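Local atomic coordinates of PtLCIB4 H88A mutant (PDB entry 5B5Z), a protein that probably acts as a zinc-dependent beta-carbonic anhydrase of the LCIB family, interconverting carbon dioxide and bicarbonate, here in the form of an engineered mutant. Residues Q69-G72 and E73-K77; Q185-V188 and R189-L192; T93-G96 and A97-G100. One frame throughout, in Å; residues are numbered along the deposited sequence.

Overall arrangement
Each contact is local, between successive turns of one helix, contact 1 running on past its helix end; their order along the chain is contact 1 (helix 65-75), contact 3 (helix 91-99), contact 2 (helix 183-192). The centres of contacts 1 and 2 are about 30 Å apart, on opposite sides of the chain's centre; that of contact 3 is about 19 Å from the first and about 23 Å from the second. Contacts 1 and 3 both pack on strand 52-57 of the mixed sheet, whereas contacts 2 and 3 share helix 205-228. Each meets the second subunit, where Gln185 of one chain packs on Thr93 of the other, so contacts 2 and 3 adjoin across the interface.

Contact 1 of 3, residues Q69-G72 and E73-K77; sequences QDFG and EVYGK
Phe71 and Tyr75, one turn apart near the end of helix 65-75, are joined by both backbone and rings. Among the backbone bonds, Phe71 O accepts twice: Tyr75 N comes in from 2.9 Å, nearly along the C=O axis, while Val74 N, at 3.0 Å from the same Phe71 O, stands 62° out of the carbonyl plane and therefore misses the lone pairs. Glu73 N binds Gln69 O, and Gly76 N reaches Gly72 O. Gly76 then leaves helical geometry with a positive phi (90°), a value that would press a CB against the preceding carbonyl oxygen. Its own O returns to Gly72, where a CA-H...O contact links Gly72 CA and Gly76 O at 3.5 Å.

The apolar contacts lie on the inward side. Phe71 and Tyr75 point the same way, and Tyr75 CE2 meets the edge of the phenylalanine ring near its plane, 4.1 Å from Phe71 CD1. Val74 CG1, set anti to its own nitrogen (chi1 176°), is brought over the centre of the tyrosine ring, 3.4 Å above its plane. Beyond the turn, both rings touch Leu54 of strand 52-57, and Val74 rests on Val35 of helix 31-43.

Polar contacts occupy another side. A water donates to Asp70 O (2.7 Å) and to Glu73 OE1 (2.6 Å), clipping the extended glutamate to the preceding turn. Asp70 OD1 and Glu73 OE1 come no nearer than 4.6 Å, and Asp70 OD2 is instead held by Asn31 ND2.

The chemistry thus divides the turn into an aromatic side that seats helix 65-75 on the sheet, Phe71 also reaching Ile111 and Tyr75 Leu109, and a carboxylate side, where two like charges probably raise each other's proton affinity slightly.

Contact 2 of 3, residues Q185-V188 and R189-L192; sequences QGYV and RDML
Arg189 folds back across the preceding turn of helix 183-192, laying one face of its guanidinium over Gly186 CA and Gln185 O. The bend at chi3 (-58°) turns the group in this direction: NH2 comes within 3.5 Å of Gly186 CA, and NH1 lies 3.6 Å from Gln185 CG. The Gln185 and Arg189 side chains cross at about a right angle, their amide and guanidinium planes 67° apart, and water 2 joins them. It sits in the guanidinium plane, 3.2 Å from Arg189 NH1, and accepts a weak bond from Gln185 NE2. With an alanine here the guanidinium is gone from over Gly186, and water 2, left with the weak bond from Gln185 NE2, would probably be held less firmly.

The tight part of the turn begins with its backbone ladder, in which Arg189 N, Asp190 N, Met191 N and Leu192 N bond to Gln185 O, Gly186 O, Tyr187 O and Val188 O in succession; the Met191 N to Tyr187 O bond is 2.9 Å long. Leu192 CB presses to 3.3 Å from Val188 O, and both of these side chains are buried, Leu192 against Leu209 and Val213 of helix 205-228, Val188 against Ala145 of helix 140-154. Met191 bends its CE back to 4.1 Å from Tyr187 CB.

On the solvent side, exposed Asp190 has a looser contact with the ring, OD2 lying 4.0 Å from Tyr187 CD1 and obliquely placed. Its carboxylate also lies near Gly186 O without bonding it, and OD1 takes a salt bridge from Arg193.

Gln185 OE1 bonds Ser141 OG, and its side chain lies about 8 Å from the zinc held by Cys59, His115 and Cys139. The whole is an amphipathic helix, packed beside helix 140-154, with Gln185 near but not at the zinc.

Contact 3 of 3, residues T93-G96 and A97-G100; sequences TGFG and AMAG
Four regular alpha-helical bonds tie Thr93-Gly96 to Ala97-Gly100, from Ala97 N to Thr93 O (2.9 Å), Met98 N to Gly94 O, Ala99 N to Phe95 O and Gly100 N to Gly96 O (3.0 Å), the third being fairly straight, with an N-H...O angle of 162°.

Phe95 and Met98 form the apolar side-chain contact of the segment. The methionine methyl does the touching: Met98 CE lies 3.6 Å from Phe95 CE1 and 3.7 Å from Phe95 CD1, approaching the CD1-CE1 side of the ring obliquely. Both chains leave the backbone with CG opposite their own nitrogen, but Met98 then turns at chi2 (-80°) and again at chi3 (-61°), and this double bend swings the methyl back to the ring of the previous turn. The sulfur is a joint in the chain here, and the contact itself is made by carbon on carbon.

The alanines settle against the backbone itself. Ala97 CB sits 3.4 Å from Thr93 O, and Ala99 CB 3.5 Å from Phe95 O, so each small methyl lies beside the carbonyl that its own N-H binds. Gly94 and Gly96, which have no side chains, flank Phe95, leaving its ring and the methionine to supply the bulk of this turn. Thr93 N receives its partner from outside, Asp182 OD1 of the second subunit, and its side chain packs on Gln185 of that same subunit.

Within its own chain the inward side of helix 91-99 rests on both a helix and a strand: Phe95 bears on Ile224 and Leu225 of helix 205-228, Ala99 touches His231 and Ile232 in the loop that follows, and Met98 rests on Leu53 and Ala55 of strand 52-57, bringing helix 91-99 down onto the sheet.

Contact 1 of 3, residues Q69-G72 and E73-K77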
loop_
_atom_site.group_PDB
_atom_site.type_symbol
_atom_site.label_atom_id
_atom_site.label_comp_id
_atom_site.label_asym_id
_atom_site.label_seq_id
_atom_site.Cartn_x
_atom_site.Cartn_y
_atom_site.Cartn_z
ATOM N N GLN A 69 2.025 4.109 -11.003
ATOM C CA GLN A 69 3.063 3.856 -11.998
ATOM C C GLN A 69 3.312 5.090 -12.859
ATOM O O GLN A 69 4.459 5.423 -13.152
ATOM C CB GLN A 69 2.694 2.664 -12.872
ATOM C CG GLN A 69 2.779 1.334 -12.142
ATOM C CD GLN A 69 2.278 0.181 -12.988
ATOM O OE1 GLN A 69 1.925 0.361 -14.156
ATOM N NE2 GLN A 69 2.260 -1.018 -12.409
ATOM N N ASP A 70 2.248 5.782 -13.245
ATOM C CA ASP A 70 2.401 6.947 -14.118
ATOM C C ASP A 70 3.139 8.105 -13.431
ATOM O O ASP A 70 4.018 8.744 -14.019
ATOM C CB ASP A 70 1.035 7.405 -14.623
ATOM C CG ASP A 70 0.406 6.415 -15.588
ATOM O OD1 ASP A 70 1.129 5.557 -16.145
ATOM O OD2 ASP A 70 -0.826 6.493 -15.797
ATOM N N PHE A 71 2.818 8.372 -12.169
ATOM C CA PHE A 71 3.584 9.370 -11.424
ATOM C C PHE A 71 4.982 8.863 -11.069
ATOM O O PHE A 71 5.918 9.644 -10.955
ATOM C CB PHE A 71 2.837 9.786 -10.145
ATOM C CG PHE A 71 1.863 10.911 -10.359
ATOM C CD1 PHE A 71 2.321 12.205 -10.585
ATOM C CD2 PHE A 71 0.499 10.690 -10.330
ATOM C CE1 PHE A 71 1.441 13.251 -10.780
ATOM C CE2 PHE A 71 -0.383 11.742 -10.529
ATOM C CZ PHE A 71 0.090 13.020 -10.760
ATOM N N GLY A 72 5.090 7.558 -10.862
ATOM C CA GLY A 72 6.356 6.936 -10.508
ATOM C C GLY A 72 7.369 7.053 -11.628
ATOM O O GLY A 72 8.574 7.145 -11.382
ATOM N N GLU A 73 6.887 7.072 -12.863
ATOM C CA GLU A 73 7.797 7.304 -13.995
ATOM C C GLU A 73 8.481 8.663 -13.928
ATOM O O GLU A 73 9.601 8.824 -14.437
ATOM C CB GLU A 73 7.053 7.167 -15.322
ATOM C CG GLU A 73 6.600 5.765 -15.606
ATOM C CD GLU A 73 5.798 5.647 -16.892
ATOM O OE1 GLU A 73 5.423 6.694 -17.481
ATOM O OE2 GLU A 73 5.537 4.493 -17.303
ATOM N N VAL A 74 7.821 9.638 -13.305
ATOM C CA VAL A 74 8.358 10.987 -13.191
ATOM C C VAL A 74 9.163 11.164 -11.902
ATOM O O VAL A 74 10.245 11.745 -11.916
ATOM C CB VAL A 74 7.224 12.058 -13.255
ATOM C CG1 VAL A 74 7.791 13.460 -13.039
ATOM C CG2 VAL A 74 6.484 11.978 -14.592
ATOM N N TYR A 75 8.658 10.650 -10.782
ATOM C CA TYR A 75 9.255 10.995 -9.492
ATOM C C TYR A 75 9.892 9.823 -8.742
ATOM O O TYR A 75 10.440 10.013 -7.656
ATOM C CB TYR A 75 8.205 11.658 -8.590
ATOM C CG TYR A 75 7.675 12.961 -9.147
ATOM C CD1 TYR A 75 8.465 14.108 -9.177
ATOM C CD2 TYR A 75 6.379 13.044 -9.659
ATOM C CE1 TYR A 75 7.975 15.308 -9.691
ATOM C CE2 TYR A 75 5.879 14.239 -10.168
ATOM C CZ TYR A 75 6.682 15.368 -10.183
ATOM O OH TYR A 75 6.183 16.545 -10.694
ATOM N N GLY A 76 9.815 8.628 -9.311
ATOM C CA GLY A 76 10.469 7.470 -8.727
ATOM C C GLY A 76 9.619 6.694 -7.735
ATOM O O GLY A 76 8.395 6.864 -7.680
ATOM N N LYS A 77 10.288 5.850 -6.955
ATOM C CA LYS A 77 9.650 4.961 -5.984
ATOM C C LYS A 77 8.911 5.760 -4.940
ATOM O O LYS A 77 9.443 6.727 -4.407
ATOM C CB LYS A 77 10.695 4.079 -5.302
ATOM C CG LYS A 77 11.225 2.934 -6.164
ATOM C CD LYS A 77 12.646 2.580 -5.747
ATOM C CE LYS A 77 12.763 2.422 -4.242
ATOM N NZ LYS A 77 14.081 2.917 -3.721
HETATM O O HOH W 1 4.304 8.924 -16.725
#

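Contact 2 of 3, residues Q185-V188 and R189-L192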
loop_
_atom_site.group_PDB
_atom_site.type_symbol
_atom_site.label_atom_id
_atom_site.label_comp_id
_atom_site.label_asym_id
_atom_site.label_seq_id
_atom_site.Cartn_x
_atom_site.Cartn_y
_atom_site.Cartn_z
ATOM N N GLN A 185 -11.728 -1.813 7.551
ATOM C CA GLN A 185 -13.053 -1.693 6.985
ATOM C C GLN A 185 -13.990 -1.042 8.008
ATOM O O GLN A 185 -14.904 -0.336 7.635
ATOM C CB GLN A 185 -13.595 -3.048 6.536
ATOM C CG GLN A 185 -14.942 -2.973 5.819
ATOM C CD GLN A 185 -14.904 -2.180 4.521
ATOM O OE1 GLN A 185 -13.830 -1.835 4.012
ATOM N NE2 GLN A 185 -16.078 -1.885 3.981
ATOM N N GLY A 186 -13.739 -1.282 9.289
ATOM C CA GLY A 186 -14.516 -0.651 10.340
ATOM C C GLY A 186 -14.299 0.852 10.317
ATOM O O GLY A 186 -15.239 1.627 10.496
ATOM N N TYR A 187 -13.056 1.261 10.081
ATOM C CA TYR A 187 -12.744 2.681 9.962
ATOM C C TYR A 187 -13.429 3.292 8.734
ATOM O O TYR A 187 -13.886 4.433 8.776
ATOM C CB TYR A 187 -11.227 2.900 9.887
ATOM C CG TYR A 187 -10.474 2.686 11.190
ATOM C CD1 TYR A 187 -10.976 3.160 12.399
ATOM C CD2 TYR A 187 -9.259 2.002 11.209
ATOM C CE1 TYR A 187 -10.283 2.965 13.589
ATOM C CE2 TYR A 187 -8.564 1.795 12.392
ATOM C CZ TYR A 187 -9.079 2.280 13.575
ATOM O OH TYR A 187 -8.392 2.077 14.748
ATOM N N VAL A 188 -13.490 2.549 7.630
ATOM C CA VAL A 188 -14.157 3.067 6.433
ATOM C C VAL A 188 -15.642 3.300 6.716
ATOM O O VAL A 188 -16.204 4.338 6.342
ATOM C CB VAL A 188 -13.991 2.114 5.224
ATOM C CG1 VAL A 188 -14.822 2.586 4.026
ATOM C CG2 VAL A 188 -12.508 1.965 4.870
ATOM N N ARG A 189 -16.276 2.346 7.395
ATOM C CA ARG A 189 -17.676 2.511 7.780
ATOM C C ARG A 189 -17.821 3.733 8.683
ATOM O O ARG A 189 -18.760 4.518 8.516
ATOM C CB ARG A 189 -18.226 1.265 8.494
ATOM C CG ARG A 189 -18.566 0.109 7.574
ATOM C CD ARG A 189 -19.328 -1.004 8.333
ATOM N NE ARG A 189 -18.564 -1.520 9.467
ATOM C CZ ARG A 189 -17.737 -2.563 9.411
ATOM N NH1 ARG A 189 -17.549 -3.207 8.271
ATOM N NH2 ARG A 189 -17.082 -2.954 10.497
ATOM N N ASP A 190 -16.890 3.895 9.617
ATOM C CA ASP A 190 -16.926 5.036 10.545
ATOM C C ASP A 190 -16.869 6.364 9.809
ATOM O O ASP A 190 -17.665 7.263 10.074
ATOM C CB ASP A 190 -15.769 4.986 11.539
ATOM C CG ASP A 190 -15.931 3.901 12.589
ATOM O OD1 ASP A 190 -17.069 3.421 12.799
ATOM O OD2 ASP A 190 -14.909 3.548 13.219
ATOM N N MET A 191 -15.926 6.494 8.884
ATOM C CA MET A 191 -15.768 7.770 8.210
ATOM C C MET A 191 -16.863 8.054 7.168
ATOM O O MET A 191 -17.090 9.213 6.799
ATOM C CB MET A 191 -14.366 7.851 7.603
ATOM C CG MET A 191 -13.343 8.113 8.708
ATOM S SD MET A 191 -11.639 8.313 8.187
ATOM C CE MET A 191 -11.038 6.621 8.260
ATOM N N LEU A 192 -17.580 7.016 6.742
ATOM C CA LEU A 192 -18.667 7.171 5.780
ATOM C C LEU A 192 -20.012 7.406 6.463
ATOM O O LEU A 192 -20.974 7.843 5.828
ATOM C CB LEU A 192 -18.747 5.933 4.888
ATOM C CG LEU A 192 -19.045 6.107 3.405
ATOM C CD1 LEU A 192 -18.413 7.384 2.850
ATOM C CD2 LEU A 192 -18.502 4.887 2.663
HETATM O O HOH W 2 -18.859 -3.089 5.399
#

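Contact 3 of 3, residues T93-G96 and A97-G100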
loop_
_atom_site.group_PDB
_atom_site.type_symbol
_atom_site.label_atom_id
_atom_site.label_comp_id
_atom_site.label_asym_id
_atom_site.label_seq_id
_atom_site.Cartn_x
_atom_site.Cartn_y
_atom_site.Cartn_z
ATOM N N THR A 93 2.304 8.421 11.956
ATOM C CA THR A 93 3.588 7.734 11.877
ATOM C C THR A 93 3.997 7.501 10.422
ATOM O O THR A 93 5.147 7.669 10.070
ATOM C CB THR A 93 3.568 6.397 12.635
ATOM O OG1 THR A 93 3.354 6.667 14.032
ATOM C CG2 THR A 93 4.902 5.639 12.450
ATOM N N GLY A 94 3.043 7.123 9.582
ATOM C CA GLY A 94 3.308 6.975 8.168
ATOM C C GLY A 94 3.739 8.287 7.538
ATOM O O GLY A 94 4.674 8.323 6.729
ATOM N N PHE A 95 3.072 9.378 7.901
ATOM C CA PHE A 95 3.461 10.675 7.370
ATOM C C PHE A 95 4.857 11.068 7.841
ATOM O O PHE A 95 5.669 11.578 7.064
ATOM C CB PHE A 95 2.463 11.755 7.786
ATOM C CG PHE A 95 2.768 13.102 7.202
ATOM C CD1 PHE A 95 2.450 13.380 5.885
ATOM C CD2 PHE A 95 3.408 14.075 7.954
ATOM C CE1 PHE A 95 2.751 14.608 5.335
ATOM C CE2 PHE A 95 3.705 15.307 7.403
ATOM C CZ PHE A 95 3.377 15.569 6.097
ATOM N N GLY A 96 5.132 10.844 9.118
ATOM C CA GLY A 96 6.453 11.136 9.644
ATOM C C GLY A 96 7.547 10.309 8.988
ATOM O O GLY A 96 8.659 10.793 8.762
ATOM N N ALA A 97 7.240 9.048 8.696
ATOM C CA ALA A 97 8.190 8.172 8.020
ATOM C C ALA A 97 8.526 8.716 6.639
ATOM O O ALA A 97 9.679 8.751 6.209
ATOM C CB ALA A 97 7.618 6.766 7.909
ATOM N N MET A 98 7.488 9.137 5.941
ATOM C CA MET A 98 7.652 9.717 4.630
ATOM C C MET A 98 8.497 10.999 4.719
ATOM O O MET A 98 9.445 11.175 3.957
ATOM C CB MET A 98 6.261 9.974 4.025
ATOM C CG MET A 98 6.270 10.435 2.603
ATOM S SD MET A 98 6.628 12.193 2.561
ATOM C CE MET A 98 5.240 12.862 3.487
ATOM N N ALA A 99 8.141 11.897 5.632
ATOM C CA ALA A 99 8.811 13.188 5.739
ATOM C C ALA A 99 10.290 13.003 6.041
ATOM O O ALA A 99 11.134 13.737 5.517
ATOM C CB ALA A 99 8.146 14.049 6.801
ATOM N N GLY A 100 10.601 11.993 6.847
ATOM C CA GLY A 100 11.976 11.684 7.200
ATOM C C GLY A 100 12.824 11.107 6.077
ATOM O O GLY A 100 14.015 10.880 6.259
#